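Local coordinates for hypothetical protein Atu2144 (Agrobacterium tumefaciens, PDB 2ODF) that is of unknown function but belongs to the N-formylglutamate amidohydrolase family and so may hydrolyse an N-acylated amino acid in a zinc-dependent manner, at residues L28-Q40 / L52-A64. Residues are numbered along the deposited sequence; the frame is centred on the assembly and turned at random.
Sequences LLVCEHASATIPQ and LSSHAAWDPGALA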
loop_
_atom_site.group_PDB
_atom_site.type_symbol
_atom_site.label_atom_id
_atom_site.label_comp_id
_atom_site.label_asym_id
_atom_site.label_seq_id
_atom_site.Cartn_x
_atom_site.Cartn_y
_atom_site.Cartn_z
ATOM N N LEU A 28 6.746 -23.416 0.190
ATOM C CA LEU A 28 7.007 -22.087 0.769
ATOM C C LEU A 28 5.883 -21.803 1.748
ATOM O O LEU A 28 4.705 -21.653 1.352
ATOM C CB LEU A 28 7.047 -21.015 -0.322
ATOM C CG LEU A 28 7.343 -19.557 0.113
ATOM C CD1 LEU A 28 8.650 -19.398 0.908
ATOM C CD2 LEU A 28 7.298 -18.572 -1.101
ATOM N N LEU A 29 6.236 -21.809 3.030
ATOM C CA LEU A 29 5.289 -21.622 4.099
ATOM C C LEU A 29 5.151 -20.134 4.394
ATOM O O LEU A 29 6.162 -19.407 4.436
ATOM C CB LEU A 29 5.734 -22.363 5.355
ATOM C CG LEU A 29 5.752 -23.901 5.279
ATOM C CD1 LEU A 29 6.714 -24.554 6.324
ATOM C CD2 LEU A 29 4.323 -24.462 5.365
ATOM N N VAL A 30 3.900 -19.702 4.579
ATOM C CA VAL A 30 3.537 -18.294 4.834
ATOM C C VAL A 30 2.582 -18.218 6.035
ATOM O O VAL A 30 1.578 -18.935 6.090
ATOM C CB VAL A 30 2.890 -17.635 3.583
ATOM C CG1 VAL A 30 2.507 -16.157 3.867
ATOM C CG2 VAL A 30 3.843 -17.811 2.340
ATOM N N CYS A 31 2.893 -17.352 6.985
ATOM C CA CYS A 31 2.086 -17.203 8.193
ATOM C C CYS A 31 1.857 -15.726 8.504
ATOM O O CYS A 31 2.668 -15.082 9.174
ATOM C CB CYS A 31 2.768 -17.919 9.373
ATOM S SG CYS A 31 1.691 -18.092 10.769
ATOM N N GLU A 32 0.748 -15.192 7.984
ATOM C CA GLU A 32 0.398 -13.781 8.141
ATOM C C GLU A 32 -0.005 -13.417 9.590
ATOM O O GLU A 32 0.260 -12.304 10.055
ATOM C CB GLU A 32 -0.736 -13.400 7.195
ATOM C CG GLU A 32 -0.535 -13.748 5.739
ATOM C CD GLU A 32 -1.179 -15.049 5.385
ATOM O OE1 GLU A 32 -0.940 -16.032 6.114
ATOM O OE2 GLU A 32 -1.918 -15.101 4.386
ATOM N N HIS A 33 -0.585 -14.372 10.314
ATOM C CA HIS A 33 -1.088 -14.112 11.671
ATOM C C HIS A 33 -0.228 -14.727 12.755
ATOM O O HIS A 33 -0.724 -15.104 13.813
ATOM C CB HIS A 33 -2.549 -14.570 11.802
ATOM C CG HIS A 33 -3.481 -13.911 10.827
ATOM N ND1 HIS A 33 -4.690 -14.461 10.474
ATOM C CD2 HIS A 33 -3.358 -12.775 10.094
ATOM C CE1 HIS A 33 -5.295 -13.682 9.591
ATOM N NE2 HIS A 33 -4.499 -12.658 9.327
ATOM N N ALA A 34 1.079 -14.740 12.504
ATOM C CA ALA A 34 2.073 -15.441 13.292
ATOM C C ALA A 34 2.274 -14.839 14.676
ATOM O O ALA A 34 2.596 -15.562 15.622
ATOM C CB ALA A 34 3.437 -15.420 12.542
ATOM N N SER A 35 2.118 -13.519 14.779
ATOM C CA SER A 35 2.581 -12.787 15.966
ATOM C C SER A 35 1.580 -11.785 16.505
ATOM O O SER A 35 0.947 -11.056 15.759
ATOM C CB SER A 35 3.910 -12.092 15.668
ATOM O OG SER A 35 4.296 -11.289 16.788
ATOM N N ALA A 36 1.480 -11.750 17.827
ATOM C CA ALA A 36 0.549 -10.895 18.545
ATOM C C ALA A 36 1.173 -9.550 18.938
ATOM O O ALA A 36 0.480 -8.692 19.507
ATOM C CB ALA A 36 0.067 -11.626 19.777
ATOM N N THR A 37 2.450 -9.354 18.602
ATOM C CA THR A 37 3.194 -8.171 18.999
ATOM C C THR A 37 2.579 -6.867 18.431
ATOM O O THR A 37 2.259 -6.771 17.252
ATOM C CB THR A 37 4.656 -8.250 18.592
ATOM O OG1 THR A 37 5.218 -9.499 19.053
ATOM C CG2 THR A 37 5.425 -7.079 19.209
ATOM N N ILE A 38 2.386 -5.901 19.316
ATOM C CA ILE A 38 1.915 -4.564 18.950
ATOM C C ILE A 38 3.149 -3.668 18.998
ATOM O O ILE A 38 3.829 -3.609 20.037
ATOM C CB ILE A 38 0.855 -4.002 19.947
ATOM C CG1 ILE A 38 -0.306 -4.982 20.202
ATOM C CG2 ILE A 38 0.319 -2.643 19.445
ATOM C CD1 ILE A 38 -1.030 -5.467 18.963
ATOM N N PRO A 39 3.447 -2.952 17.893
ATOM C CA PRO A 39 4.554 -2.011 17.939
ATOM C C PRO A 39 4.357 -1.018 19.082
ATOM O O PRO A 39 3.226 -0.651 19.379
ATOM C CB PRO A 39 4.480 -1.295 16.589
ATOM C CG PRO A 39 3.756 -2.212 15.710
ATOM C CD PRO A 39 2.788 -2.953 16.570
ATOM N N GLN A 40 5.459 -0.647 19.719
ATOM C CA GLN A 40 5.465 0.206 20.905
ATOM C C GLN A 40 4.633 1.461 20.655
ATOM O O GLN A 40 3.849 1.860 21.500
ATOM C CB GLN A 40 6.911 0.571 21.284
ATOM C CG GLN A 40 7.050 1.115 22.720
ATOM C CD GLN A 40 8.384 1.835 22.962
ATOM O OE1 GLN A 40 9.252 1.311 23.666
ATOM N NE2 GLN A 40 8.543 3.037 22.394
ATOM N N LEU A 52 -5.703 -8.544 24.246
ATOM C CA LEU A 52 -4.382 -8.472 23.596
ATOM C C LEU A 52 -3.654 -9.816 23.604
ATOM O O LEU A 52 -2.789 -10.062 22.765
ATOM C CB LEU A 52 -3.507 -7.414 24.257
ATOM C CG LEU A 52 -3.839 -5.950 23.976
ATOM C CD1 LEU A 52 -3.003 -5.082 24.908
ATOM C CD2 LEU A 52 -3.633 -5.566 22.518
ATOM N N SER A 53 -4.013 -10.673 24.561
ATOM C CA SER A 53 -3.409 -12.013 24.679
ATOM C C SER A 53 -4.314 -13.074 24.038
ATOM O O SER A 53 -4.052 -14.292 24.126
ATOM C CB SER A 53 -3.164 -12.309 26.156
ATOM O OG SER A 53 -4.397 -12.448 26.839
ATOM N N SER A 54 -5.366 -12.621 23.366
ATOM C CA SER A 54 -6.345 -13.530 22.782
ATOM C C SER A 54 -6.087 -13.718 21.302
ATOM O O SER A 54 -5.179 -13.126 20.742
ATOM C CB SER A 54 -7.774 -12.986 22.974
ATOM O OG SER A 54 -8.038 -11.890 22.096
ATOM N N HIS A 55 -6.946 -14.528 20.688
ATOM C CA HIS A 55 -6.960 -14.727 19.239
ATOM C C HIS A 55 -7.307 -13.488 18.410
ATOM O O HIS A 55 -7.159 -13.546 17.194
ATOM C CB HIS A 55 -7.925 -15.864 18.876
ATOM C CG HIS A 55 -9.359 -15.518 19.117
ATOM N ND1 HIS A 55 -10.155 -14.949 18.153
ATOM C CD2 HIS A 55 -10.122 -15.609 20.234
ATOM C CE1 HIS A 55 -11.351 -14.708 18.658
ATOM N NE2 HIS A 55 -11.358 -15.103 19.918
ATOM N N ALA A 56 -7.766 -12.375 19.030
ATOM C CA ALA A 56 -7.933 -11.104 18.298
ATOM C C ALA A 56 -6.600 -10.634 17.686
ATOM O O ALA A 56 -6.576 -10.075 16.587
ATOM C CB ALA A 56 -8.485 -9.987 19.221
ATOM N N ALA A 57 -5.511 -10.867 18.422
ATOM C CA ALA A 57 -4.186 -10.350 18.090
ATOM C C ALA A 57 -3.339 -11.243 17.203
ATOM O O ALA A 57 -2.384 -10.758 16.610
ATOM C CB ALA A 57 -3.414 -10.036 19.356
ATOM N N TRP A 58 -3.667 -12.524 17.117
ATOM C CA TRP A 58 -2.870 -13.486 16.362
ATOM C C TRP A 58 -3.627 -14.801 16.182
ATOM O O TRP A 58 -4.732 -14.965 16.703
ATOM C CB TRP A 58 -1.529 -13.725 17.075
ATOM C CG TRP A 58 -1.628 -14.526 18.340
ATOM C CD1 TRP A 58 -2.629 -14.502 19.263
ATOM C CD2 TRP A 58 -0.680 -15.474 18.809
ATOM N NE1 TRP A 58 -2.355 -15.372 20.266
ATOM C CE2 TRP A 58 -1.159 -15.978 20.018
ATOM C CE3 TRP A 58 0.546 -15.943 18.319
ATOM C CZ2 TRP A 58 -0.462 -16.940 20.755
ATOM C CZ3 TRP A 58 1.236 -16.879 19.047
ATOM C CH2 TRP A 58 0.731 -17.371 20.259
ATOM N N ASP A 59 -3.050 -15.705 15.399
ATOM C CA ASP A 59 -3.528 -17.095 15.289
ATOM C C ASP A 59 -2.659 -17.917 16.238
ATOM O O ASP A 59 -1.530 -18.317 15.880
ATOM C CB ASP A 59 -3.345 -17.635 13.869
ATOM C CG ASP A 59 -4.321 -17.066 12.878
ATOM O OD1 ASP A 59 -4.978 -16.021 13.160
ATOM O OD2 ASP A 59 -4.384 -17.632 11.756
ATOM N N PRO A 60 -3.167 -18.194 17.452
ATOM C CA PRO A 60 -2.375 -18.997 18.390
ATOM C C PRO A 60 -2.073 -20.371 17.822
ATOM O O PRO A 60 -2.957 -21.009 17.237
ATOM C CB PRO A 60 -3.278 -19.141 19.628
ATOM C CG PRO A 60 -4.497 -18.371 19.375
ATOM C CD PRO A 60 -4.506 -17.849 17.968
ATOM N N GLY A 61 -0.824 -20.789 17.956
ATOM C CA GLY A 61 -0.389 -22.096 17.488
ATOM C C GLY A 61 0.144 -22.097 16.065
ATOM O O GLY A 61 0.879 -22.984 15.709
ATOM N N ALA A 62 -0.270 -21.126 15.248
ATOM C CA ALA A 62 -0.023 -21.188 13.804
ATOM C C ALA A 62 1.466 -21.085 13.430
ATOM O O ALA A 62 1.948 -21.853 12.600
ATOM C CB ALA A 62 -0.866 -20.118 13.070
ATOM N N LEU A 63 2.191 -20.132 14.011
ATOM C CA LEU A 63 3.623 -19.990 13.757
ATOM C C LEU A 63 4.374 -21.230 14.287
ATOM O O LEU A 63 5.333 -21.693 13.678
ATOM C CB LEU A 63 4.164 -18.713 14.413
ATOM C CG LEU A 63 5.626 -18.410 14.275
ATOM C CD1 LEU A 63 5.958 -18.369 12.788
ATOM C CD2 LEU A 63 6.011 -17.083 15.042
ATOM N N ALA A 64 3.892 -21.780 15.400
ATOM C CA ALA A 64 4.559 -22.899 16.049
ATOM C C ALA A 64 4.472 -24.109 15.142
ATOM O O ALA A 64 5.475 -24.798 14.927
ATOM C CB ALA A 64 3.894 -23.200 17.407
HETATM O O HOH W 1 1.143 -18.006 15.745
HETATM O O HOH W 2 -0.958 -8.299 21.720
#
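The methyl of A36 sits over one face of the W58 indole, its CB 4.0 Å from the centroid of the five-membered ring, a CH-pi contact. A36 CB covers that face toward its rim and P60 CA, from the same segment as the indole, the centre of the opposite face, while A34 O lies at the edge, in plane, 3.4 Å from W58 CE3. A chi1 of 72° holds CG between the backbone N and the carbonyl carbon, which brings the ring face against A36. Beside it the two backbones are tied directly: D59 N donates to H33 O (2.9 Å) in a nearly straight bond. The D59 carboxylate also reaches the H33 ring, set 74° from its plane, but both bonds from ND1 are weak; the stronger partners are D88 for H33 NE2 and S155 N for D59 OD2. One water joins A34 O, D59 O and L63 N, bridging the loop to the first turn of helix 62-73, where A34 CB packs on L63 CB at 3.9 Å and C31 SG touches A62 CB. Further along, a second water links A36 O to L52 O. The arrangement belongs to a beta-alpha-beta connection: the loop leaves the C-terminal end of strand 27-31, which lies between 77-80 and 149-156 in the mixed sheet, and packs on the start of helix 62-73, N-capped at G61, which leads to parallel strand 77-80; L63 also touches L77 and Y79, and D59 rests on H154.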